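Local structure of NADPH-quinone reductase (Pediococcus pentosaceus ATCC 25745, 3HA2) at residues V7-E11 with E58-Y62; F40-Q46 with Q72-V77; Y88-G92 with F128-M134. The protein is probably a flavin-dependent NAD(P)H:quinone oxidoreductase that binds FMN, the chain described here being its flavodoxin-like domain. One frame throughout, in Å; residues are numbered along the deposited sequence.

Overall arrangement
All three contacts belong to one flavodoxin-like domain, a five-stranded parallel sheet with helices packed on it, in a protein that forms a two-chain assembly. Contact 1 lies at the C-terminal ends of strands 3-7 and 54-60, in the region where flavodoxin-like proteins usually hold FMN; a sulfate about 3 Å from the His9 side chain, probably from the crystallisation liquor, is consistent with an anion site there. Contact 2 follows through helix 68-77, its centre about 16 Å from that of contact 1, with nearest atoms about 7 Å apart. Contact 3, its centre about 22 Å from that of contact 1 across the middle of the chain, touches contact 2 where Met74 CE packs 3.4 Å from Phe128 CD1.

Contact 1: V7-E11 with E58-Y62; sequences VAHPE and EFPLY
The ring of Pro10 laps against the outer part of Tyr62, its CG 3.4 Å from Tyr62 CE2 and its CD close to the phenol oxygen. The two side chains come from opposite directions, and the proline meets the aromatic ring obliquely. Pro10 also reaches Pro60, the two pyrrolidine rings pointing toward each other with Pro10 CD 3.9 Å from Pro60 CG. Pro60 CG lies 4.0 Å from His9 ND1, the imidazole crossing the proline at about a right angle; a chi1 of -172°, with His9 CG beside the carbonyl carbon, turns it there. With an alanine in place of Tyr62, Pro10 CG and CD would probably lose the ring they pack on, and a gap would open beside them.

At Val7 and Glu58 the segments pair as parallel strands. Ala8 N donates to Glu58 O at 2.8 Å, and the donor lies nearly on the extended C=O line. Just beyond, Ala8 O is buried against Pro60 CD and finds no hydrogen-bond partner. Glu58 OE1 is hydrogen-bonded to Tyr160 OH. The sulfate beside His9 is consistent with an anion-binding pocket at this strand end. Strand 31-35 lies beyond Val7 and strand 94-101 beyond Phe59, while Leu70 of helix 68-77 packs on Ala8 and Phe59.

Contact 2: F40-Q46 with Q72-V77; sequences FNVEQEQ and QWMDTV
Helices 42-46 and 72-77 cross almost perpendicularly, their axes 94° apart and 10.4 Å from each other at closest approach, with the loop residue Phe40 leading into the first. Phe40 offers its face to the edge of Trp73 in a T-shaped (edge-to-face) pair, with Trp73 CD1 over the phenyl centre and the planes at 69°. The far end of the phenyl, CZ, reaches the helix backbone at Trp73 CA, 3.5 Å away. Phe40 can lie there because its chi1 of 64° sets CG between the backbone N and the carbonyl carbon.

Both are connecting helices of the flavodoxin-like alpha/beta fold: helix 42-50 follows strand 31-35, helix 68-77 follows strand 54-60, and that strand separates the two helices in sequence only. Glu45 bends back at chi2 to receive Trp73 NE1 on OE1 at 2.8 Å; OE1 sits near the indole plane, while the N-H comes to it from above the carboxylate plane. His34 NE2 is hydrogen-bonded to Glu45 OE2, so both oxygens are held. Val77 CG2 is wedged between Glu45 CB and Phe40 CE1, 3.7 Å from each. Val42 CG2 presses on Thr76 CG2 at 3.5 Å, tighter than usual for two methyls. Gln46, extended beyond CG, and Val77 pass in opposite directions, and Gln46 NE2 donates to Val77 O at 3.0 Å, in the carbonyl plane and on a lone pair.

Contact 3: Y88-G92 with F128-M134; sequences YALEG and FANKTKM
A Schellman motif ends helix 123-131 and meets a type I beta turn, Tyr88 to Glu91, that leads into strand 94-101 of the flavodoxin-like sheet. Lys133, with positive phi, is the C-prime residue: Met134 N bonds to Ala129 O, and Lys133 N to Asn130 O. The side chain of Lys133 then runs out, fully extended beyond CG, across one face of the Tyr88 ring. Its NZ stands 4.3 Å from the ring centroid and only 2° off the normal, a cation-pi contact, while CE adds a CH-pi contact over the same face. At the ring's edge, Tyr88 CE1 meets the helix-end carbonyl Lys131 O at 3.3 Å, near the ring plane. Glu91 crosses the lysine's aliphatic part at a slant, its CG 3.7 Å from Lys133 CB; the carboxylate and ammonium do not touch, although their opposite charges probably attract weakly.

Behind this exposed side, Leu90 points into a buried cluster. Its CD1 packs obliquely on Phe128 CZ at 3.7 Å, the side chains crossing at about a right angle, and its CB rests on Met134 CG. With CG beside its backbone N (chi1 -64°) and chi2 extended, Met134, a selenomethionine, carries SE to 3.9 Å from Leu90 CD1. Phe128 also has Trp63 of the second subunit against it, edge-to-face. Thr132 OG1 and Thr132 N both donate to Phe128 O, tying the last turn. The backbones join where Gly92 N donates to Lys133 O at 2.9 Å, almost straight at 174°, with the donor tilted from the carbonyl plane.

Contact 1: V7-E11 with E58-Y62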
loop_
_atom_site.group_PDB
_atom_site.type_symbol
_atom_site.label_atom_id
_atom_site.label_comp_id
_atom_site.label_asym_id
_atom_site.label_seq_id
_atom_site.Cartn_x
_atom_site.Cartn_y
_atom_site.Cartn_z
ATOM N N VAL A 7 7.415 -1.735 14.286
ATOM C CA VAL A 7 7.982 -0.427 13.980
ATOM C C VAL A 7 8.618 -0.512 12.608
ATOM O O VAL A 7 9.710 -1.074 12.449
ATOM C CB VAL A 7 9.004 0.003 15.052
ATOM C CG1 VAL A 7 9.593 1.391 14.747
ATOM C CG2 VAL A 7 8.345 0.005 16.416
ATOM N N ALA A 8 7.913 0.031 11.622
ATOM C CA ALA A 8 8.310 -0.090 10.228
ATOM C C ALA A 8 8.789 1.237 9.675
ATOM O O ALA A 8 8.332 1.671 8.624
ATOM C CB ALA A 8 7.160 -0.641 9.378
ATOM N N HIS A 9 9.663 1.913 10.409
ATOM C CA HIS A 9 10.341 3.078 9.850
ATOM C C HIS A 9 11.535 2.532 9.080
ATOM O O HIS A 9 12.315 1.757 9.643
ATOM C CB HIS A 9 10.779 4.043 10.934
ATOM C CG HIS A 9 11.305 5.336 10.399
ATOM N ND1 HIS A 9 10.604 6.519 10.495
ATOM C CD2 HIS A 9 12.457 5.631 9.751
ATOM C CE1 HIS A 9 11.304 7.488 9.930
ATOM N NE2 HIS A 9 12.436 6.979 9.478
ATOM N N PRO A 10 11.670 2.904 7.787
ATOM C CA PRO A 10 12.671 2.300 6.901
ATOM C C PRO A 10 14.107 2.719 7.196
ATOM O O PRO A 10 15.040 2.052 6.747
ATOM C CB PRO A 10 12.272 2.810 5.511
ATOM C CG PRO A 10 10.933 3.413 5.671
ATOM C CD PRO A 10 10.874 3.914 7.069
ATOM N N GLU A 11 14.285 3.825 7.913
ATOM C CA GLU A 11 15.610 4.259 8.335
ATOM C C GLU A 11 15.611 4.518 9.833
ATOM O O GLU A 11 16.020 5.588 10.293
ATOM C CB GLU A 11 16.041 5.518 7.572
ATOM C CG GLU A 11 16.286 5.318 6.076
ATOM C CD GLU A 11 17.418 4.345 5.775
ATOM O OE1 GLU A 11 18.439 4.349 6.508
ATOM O OE2 GLU A 11 17.281 3.573 4.796
ATOM N N GLU A 58 3.266 0.662 13.115
ATOM C CA GLU A 58 3.765 2.022 13.330
ATOM C C GLU A 58 4.716 2.408 12.189
ATOM O O GLU A 58 5.827 1.844 12.043
ATOM C CB GLU A 58 4.476 2.082 14.689
ATOM C CG GLU A 58 5.051 3.432 15.033
ATOM C CD GLU A 58 5.307 3.600 16.508
ATOM O OE1 GLU A 58 4.573 3.003 17.335
ATOM O OE2 GLU A 58 6.246 4.353 16.840
ATOM N N PHE A 59 4.297 3.381 11.384
ATOM C CA PHE A 59 5.060 3.710 10.180
ATOM C C PHE A 59 4.823 5.137 9.685
ATOM O O PHE A 59 3.794 5.739 9.998
ATOM C CB PHE A 59 4.703 2.704 9.070
ATOM C CG PHE A 59 3.211 2.652 8.725
ATOM C CD1 PHE A 59 2.337 1.776 9.387
ATOM C CD2 PHE A 59 2.687 3.488 7.739
ATOM C CE1 PHE A 59 0.962 1.739 9.070
ATOM C CE2 PHE A 59 1.317 3.451 7.408
ATOM C CZ PHE A 59 0.457 2.570 8.074
ATOM N N PRO A 60 5.768 5.670 8.895
ATOM C CA PRO A 60 5.551 6.950 8.211
ATOM C C PRO A 60 4.758 6.762 6.925
ATOM O O PRO A 60 4.873 5.735 6.246
ATOM C CB PRO A 60 6.970 7.420 7.912
ATOM C CG PRO A 60 7.740 6.154 7.703
ATOM C CD PRO A 60 7.120 5.129 8.644
ATOM N N LEU A 61 3.955 7.754 6.588
ATOM C CA LEU A 61 3.150 7.680 5.384
ATOM C C LEU A 61 4.053 8.045 4.182
ATOM O O LEU A 61 4.634 9.140 4.130
ATOM C CB LEU A 61 1.966 8.641 5.521
ATOM C CG LEU A 61 0.865 8.567 4.476
ATOM C CD1 LEU A 61 0.025 7.318 4.718
ATOM C CD2 LEU A 61 0.005 9.841 4.479
ATOM N N TYR A 62 4.212 7.104 3.258
ATOM C CA TYR A 62 5.035 7.314 2.064
ATOM C C TYR A 62 4.091 7.195 0.871
ATOM O O TYR A 62 3.498 6.133 0.662
ATOM C CB TYR A 62 6.104 6.219 1.966
ATOM C CG TYR A 62 7.323 6.398 2.857
ATOM C CD1 TYR A 62 7.379 7.416 3.798
ATOM C CD2 TYR A 62 8.419 5.539 2.747
ATOM C CE1 TYR A 62 8.478 7.597 4.612
ATOM C CE2 TYR A 62 9.538 5.718 3.563
ATOM C CZ TYR A 62 9.541 6.745 4.500
ATOM O OH TYR A 62 10.614 6.955 5.337
#

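Contact 2: F40-Q46 with Q72-V77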
loop_
_atom_site.group_PDB
_atom_site.type_symbol
_atom_site.label_atom_id
_atom_site.label_comp_id
_atom_site.label_asym_id
_atom_site.label_seq_id
_atom_site.Cartn_x
_atom_site.Cartn_y
_atom_site.Cartn_z
ATOM N N PHE A 40 13.796 -9.914 8.149
ATOM C CA PHE A 40 12.900 -10.565 9.113
ATOM C C PHE A 40 12.650 -12.032 8.782
ATOM O O PHE A 40 12.752 -12.455 7.616
ATOM C CB PHE A 40 11.562 -9.823 9.253
ATOM C CG PHE A 40 10.731 -9.807 7.998
ATOM C CD1 PHE A 40 9.850 -10.850 7.705
ATOM C CD2 PHE A 40 10.796 -8.723 7.123
ATOM C CE1 PHE A 40 9.076 -10.836 6.554
ATOM C CE2 PHE A 40 10.007 -8.698 5.959
ATOM C CZ PHE A 40 9.147 -9.760 5.685
ATOM N N ASN A 41 12.321 -12.798 9.815
ATOM C CA ASN A 41 12.096 -14.237 9.673
ATOM C C ASN A 41 10.618 -14.500 9.882
ATOM O O ASN A 41 10.073 -14.101 10.911
ATOM C CB ASN A 41 12.895 -14.973 10.738
ATOM C CG ASN A 41 12.742 -16.459 10.638
ATOM O OD1 ASN A 41 13.503 -17.129 9.926
ATOM N ND2 ASN A 41 11.763 -17.002 11.354
ATOM N N VAL A 42 9.970 -15.169 8.930
ATOM C CA VAL A 42 8.504 -15.326 8.978
ATOM C C VAL A 42 8.045 -16.034 10.247
ATOM O O VAL A 42 7.113 -15.561 10.918
ATOM C CB VAL A 42 7.956 -16.037 7.707
ATOM C CG1 VAL A 42 6.466 -16.421 7.878
ATOM C CG2 VAL A 42 8.118 -15.122 6.492
ATOM N N GLU A 43 8.693 -17.161 10.567
ATOM C CA GLU A 43 8.348 -17.945 11.763
ATOM C C GLU A 43 8.438 -17.130 13.062
ATOM O O GLU A 43 7.529 -17.196 13.893
ATOM C CB GLU A 43 9.197 -19.222 11.831
ATOM C CG GLU A 43 8.830 -20.164 12.982
ATOM C CD GLU A 43 9.665 -21.434 13.000
ATOM O OE1 GLU A 43 10.664 -21.537 12.236
ATOM O OE2 GLU A 43 9.328 -22.353 13.792
ATOM N N GLN A 44 9.514 -16.362 13.233
ATOM C CA GLN A 44 9.660 -15.493 14.406
ATOM C C GLN A 44 8.592 -14.405 14.451
ATOM O O GLN A 44 8.044 -14.138 15.521
ATOM C CB GLN A 44 11.072 -14.897 14.535
ATOM C CG GLN A 44 11.195 -13.644 15.466
ATOM C CD GLN A 44 10.987 -13.883 16.985
ATOM O OE1 GLN A 44 10.051 -14.578 17.426
ATOM N NE2 GLN A 44 11.849 -13.250 17.794
ATOM N N GLU A 45 8.301 -13.788 13.302
ATOM C CA GLU A 45 7.250 -12.780 13.220
ATOM C C GLU A 45 5.876 -13.381 13.542
ATOM O O GLU A 45 5.081 -12.786 14.293
ATOM C CB GLU A 45 7.237 -12.107 11.836
ATOM C CG GLU A 45 8.545 -11.373 11.465
ATOM C CD GLU A 45 8.850 -10.176 12.372
ATOM O OE1 GLU A 45 7.906 -9.430 12.718
ATOM O OE2 GLU A 45 10.042 -9.978 12.727
ATOM N N GLN A 46 5.597 -14.564 12.990
ATOM C CA GLN A 46 4.331 -15.245 13.294
ATOM C C GLN A 46 4.238 -15.585 14.772
ATOM O O GLN A 46 3.174 -15.439 15.380
ATOM C CB GLN A 46 4.161 -16.499 12.432
ATOM C CG GLN A 46 3.721 -16.142 11.018
ATOM C CD GLN A 46 3.597 -17.354 10.115
ATOM O OE1 GLN A 46 3.872 -18.468 10.529
ATOM N NE2 GLN A 46 3.212 -17.126 8.861
ATOM N N GLN A 72 6.050 -5.681 2.466
ATOM C CA GLN A 72 6.715 -6.980 2.325
ATOM C C GLN A 72 6.387 -7.917 3.493
ATOM O O GLN A 72 6.153 -9.103 3.294
ATOM C CB GLN A 72 8.228 -6.838 2.173
ATOM C CG GLN A 72 8.940 -8.151 1.769
ATOM C CD GLN A 72 8.522 -8.620 0.382
ATOM O OE1 GLN A 72 7.571 -9.384 0.227
ATOM N NE2 GLN A 72 9.192 -8.102 -0.638
ATOM N N TRP A 73 6.366 -7.371 4.707
ATOM C CA TRP A 73 6.024 -8.159 5.905
ATOM C C TRP A 73 4.588 -8.654 5.809
ATOM O O TRP A 73 4.307 -9.819 6.093
ATOM C CB TRP A 73 6.246 -7.261 7.126
ATOM C CG TRP A 73 5.983 -7.823 8.498
ATOM C CD1 TRP A 73 6.873 -8.457 9.321
ATOM C CD2 TRP A 73 4.782 -7.671 9.244
ATOM N NE1 TRP A 73 6.272 -8.751 10.529
ATOM C CE2 TRP A 73 4.982 -8.294 10.498
ATOM C CE3 TRP A 73 3.525 -7.121 8.950
ATOM C CZ2 TRP A 73 3.984 -8.347 11.480
ATOM C CZ3 TRP A 73 2.527 -7.155 9.948
ATOM C CH2 TRP A 73 2.773 -7.778 11.188
HETATM N N MSE A 74 3.682 -7.787 5.362
HETATM C CA MSE A 74 2.286 -8.176 5.171
HETATM C C MSE A 74 2.194 -9.319 4.152
HETATM O O MSE A 74 1.520 -10.313 4.395
HETATM C CB MSE A 74 1.438 -6.983 4.692
HETATM C CG MSE A 74 1.330 -5.849 5.689
HETATM SE SE MSE A 74 0.078 -6.331 7.118
HETATM C CE MSE A 74 -1.532 -6.599 6.046
ATOM N N ASP A 75 2.898 -9.167 3.023
ATOM C CA ASP A 75 2.839 -10.124 1.902
ATOM C C ASP A 75 3.394 -11.504 2.277
ATOM O O ASP A 75 2.957 -12.526 1.734
ATOM C CB ASP A 75 3.630 -9.581 0.690
ATOM C CG ASP A 75 2.975 -8.361 0.010
ATOM O OD1 ASP A 75 1.828 -8.014 0.339
ATOM O OD2 ASP A 75 3.636 -7.759 -0.871
ATOM N N THR A 76 4.366 -11.535 3.182
ATOM C CA THR A 76 5.146 -12.745 3.443
ATOM C C THR A 76 4.786 -13.412 4.781
ATOM O O THR A 76 4.720 -14.635 4.876
ATOM C CB THR A 76 6.667 -12.427 3.376
ATOM O OG1 THR A 76 6.965 -11.743 2.142
ATOM C CG2 THR A 76 7.474 -13.685 3.396
ATOM N N VAL A 77 4.544 -12.597 5.808
ATOM C CA VAL A 77 4.206 -13.119 7.135
ATOM C C VAL A 77 2.733 -13.511 7.166
ATOM O O VAL A 77 2.359 -14.517 7.777
ATOM C CB VAL A 77 4.526 -12.073 8.265
ATOM C CG1 VAL A 77 3.935 -12.500 9.630
ATOM C CG2 VAL A 77 6.016 -11.860 8.396
#

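Contact 3: Y88-G92 with F128-M134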
loop_
_atom_site.group_PDB
_atom_site.type_symbol
_atom_site.label_atom_id
_atom_site.label_comp_id
_atom_site.label_asym_id
_atom_site.label_seq_id
_atom_site.Cartn_x
_atom_site.Cartn_y
_atom_site.Cartn_z
ATOM N N TYR A 88 -6.928 -18.849 10.770
ATOM C CA TYR A 88 -7.330 -17.489 11.174
ATOM C C TYR A 88 -6.638 -17.113 12.478
ATOM O O TYR A 88 -7.293 -16.862 13.492
ATOM C CB TYR A 88 -8.859 -17.364 11.315
ATOM C CG TYR A 88 -9.557 -17.199 9.990
ATOM C CD1 TYR A 88 -9.798 -15.934 9.461
ATOM C CD2 TYR A 88 -9.923 -18.310 9.236
ATOM C CE1 TYR A 88 -10.415 -15.773 8.232
ATOM C CE2 TYR A 88 -10.550 -18.162 8.005
ATOM C CZ TYR A 88 -10.787 -16.894 7.512
ATOM O OH TYR A 88 -11.402 -16.742 6.294
ATOM N N ALA A 89 -5.305 -17.095 12.426
ATOM C CA ALA A 89 -4.468 -16.962 13.614
ATOM C C ALA A 89 -4.735 -15.673 14.380
ATOM O O ALA A 89 -4.565 -15.623 15.606
ATOM C CB ALA A 89 -2.995 -17.050 13.229
ATOM N N LEU A 90 -5.182 -14.651 13.654
ATOM C CA LEU A 90 -5.365 -13.310 14.215
ATOM C C LEU A 90 -6.755 -13.037 14.754
ATOM O O LEU A 90 -7.004 -11.947 15.274
ATOM C CB LEU A 90 -4.991 -12.250 13.169
ATOM C CG LEU A 90 -3.629 -12.480 12.493
ATOM C CD1 LEU A 90 -3.465 -11.540 11.317
ATOM C CD2 LEU A 90 -2.477 -12.315 13.479
ATOM N N GLU A 91 -7.651 -14.024 14.670
ATOM C CA GLU A 91 -9.058 -13.796 15.034
ATOM C C GLU A 91 -9.193 -13.283 16.460
ATOM O O GLU A 91 -8.669 -13.893 17.385
ATOM C CB GLU A 91 -9.883 -15.080 14.886
ATOM C CG GLU A 91 -11.366 -14.872 15.198
ATOM C CD GLU A 91 -12.206 -16.108 14.934
ATOM O OE1 GLU A 91 -11.633 -17.191 14.640
ATOM O OE2 GLU A 91 -13.447 -15.989 15.019
ATOM N N GLY A 92 -9.894 -12.163 16.635
ATOM C CA GLY A 92 -10.110 -11.595 17.970
ATOM C C GLY A 92 -9.031 -10.633 18.462
ATOM O O GLY A 92 -9.216 -9.969 19.494
ATOM N N PHE A 128 -7.998 -5.689 5.600
ATOM C CA PHE A 128 -7.213 -6.785 6.181
ATOM C C PHE A 128 -7.780 -7.247 7.522
ATOM O O PHE A 128 -7.970 -8.440 7.765
ATOM C CB PHE A 128 -5.743 -6.377 6.356
ATOM C CG PHE A 128 -4.902 -7.435 7.030
ATOM C CD1 PHE A 128 -4.391 -8.502 6.306
ATOM C CD2 PHE A 128 -4.627 -7.363 8.393
ATOM C CE1 PHE A 128 -3.613 -9.489 6.929
ATOM C CE2 PHE A 128 -3.852 -8.346 9.012
ATOM C CZ PHE A 128 -3.352 -9.392 8.281
ATOM N N ALA A 129 -8.019 -6.290 8.411
ATOM C CA ALA A 129 -8.597 -6.594 9.715
ATOM C C ALA A 129 -9.935 -7.295 9.569
ATOM O O ALA A 129 -10.188 -8.285 10.256
ATOM C CB ALA A 129 -8.718 -5.300 10.562
ATOM N N ASN A 130 -10.787 -6.802 8.663
ATOM C CA ASN A 130 -12.101 -7.425 8.441
ATOM C C ASN A 130 -11.924 -8.878 7.972
ATOM O O ASN A 130 -12.575 -9.801 8.478
ATOM C CB ASN A 130 -12.928 -6.617 7.410
ATOM C CG ASN A 130 -13.439 -5.279 7.956
ATOM O OD1 ASN A 130 -13.770 -4.359 7.187
ATOM N ND2 ASN A 130 -13.488 -5.153 9.277
ATOM N N LYS A 131 -11.006 -9.073 7.030
ATOM C CA LYS A 131 -10.782 -10.382 6.430
ATOM C C LYS A 131 -10.257 -11.406 7.426
ATOM O O LYS A 131 -10.630 -12.587 7.378
ATOM C CB LYS A 131 -9.821 -10.267 5.256
ATOM C CG LYS A 131 -9.584 -11.584 4.486
ATOM C CD LYS A 131 -10.843 -12.029 3.761
ATOM C CE LYS A 131 -10.527 -13.064 2.698
ATOM N NZ LYS A 131 -11.743 -13.334 1.885
ATOM N N THR A 132 -9.382 -10.955 8.316
ATOM C CA THR A 132 -8.717 -11.836 9.267
ATOM C C THR A 132 -9.457 -11.915 10.608
ATOM O O THR A 132 -8.946 -12.516 11.558
ATOM C CB THR A 132 -7.239 -11.407 9.478
ATOM O OG1 THR A 132 -7.188 -10.034 9.873
ATOM C CG2 THR A 132 -6.447 -11.535 8.175
ATOM N N LYS A 133 -10.638 -11.291 10.683
ATOM C CA LYS A 133 -11.491 -11.306 11.885
ATOM C C LYS A 133 -10.862 -10.599 13.099
ATOM O O LYS A 133 -11.117 -10.973 14.258
ATOM C CB LYS A 133 -11.922 -12.740 12.256
ATOM C CG LYS A 133 -12.550 -13.508 11.095
ATOM C CD LYS A 133 -12.993 -14.931 11.490
ATOM C CE LYS A 133 -13.618 -15.623 10.279
ATOM N NZ LYS A 133 -14.083 -17.024 10.560
HETATM N N MSE A 134 -10.042 -9.590 12.808
HETATM C CA MSE A 134 -9.471 -8.711 13.826
HETATM C C MSE A 134 -10.420 -7.539 14.094
HETATM O O MSE A 134 -11.263 -7.221 13.253
HETATM C CB MSE A 134 -8.123 -8.169 13.350
HETATM C CG MSE A 134 -7.071 -9.225 13.153
HETATM SE SE MSE A 134 -5.392 -8.413 12.563
HETATM C CE MSE A 134 -4.656 -7.943 14.332
#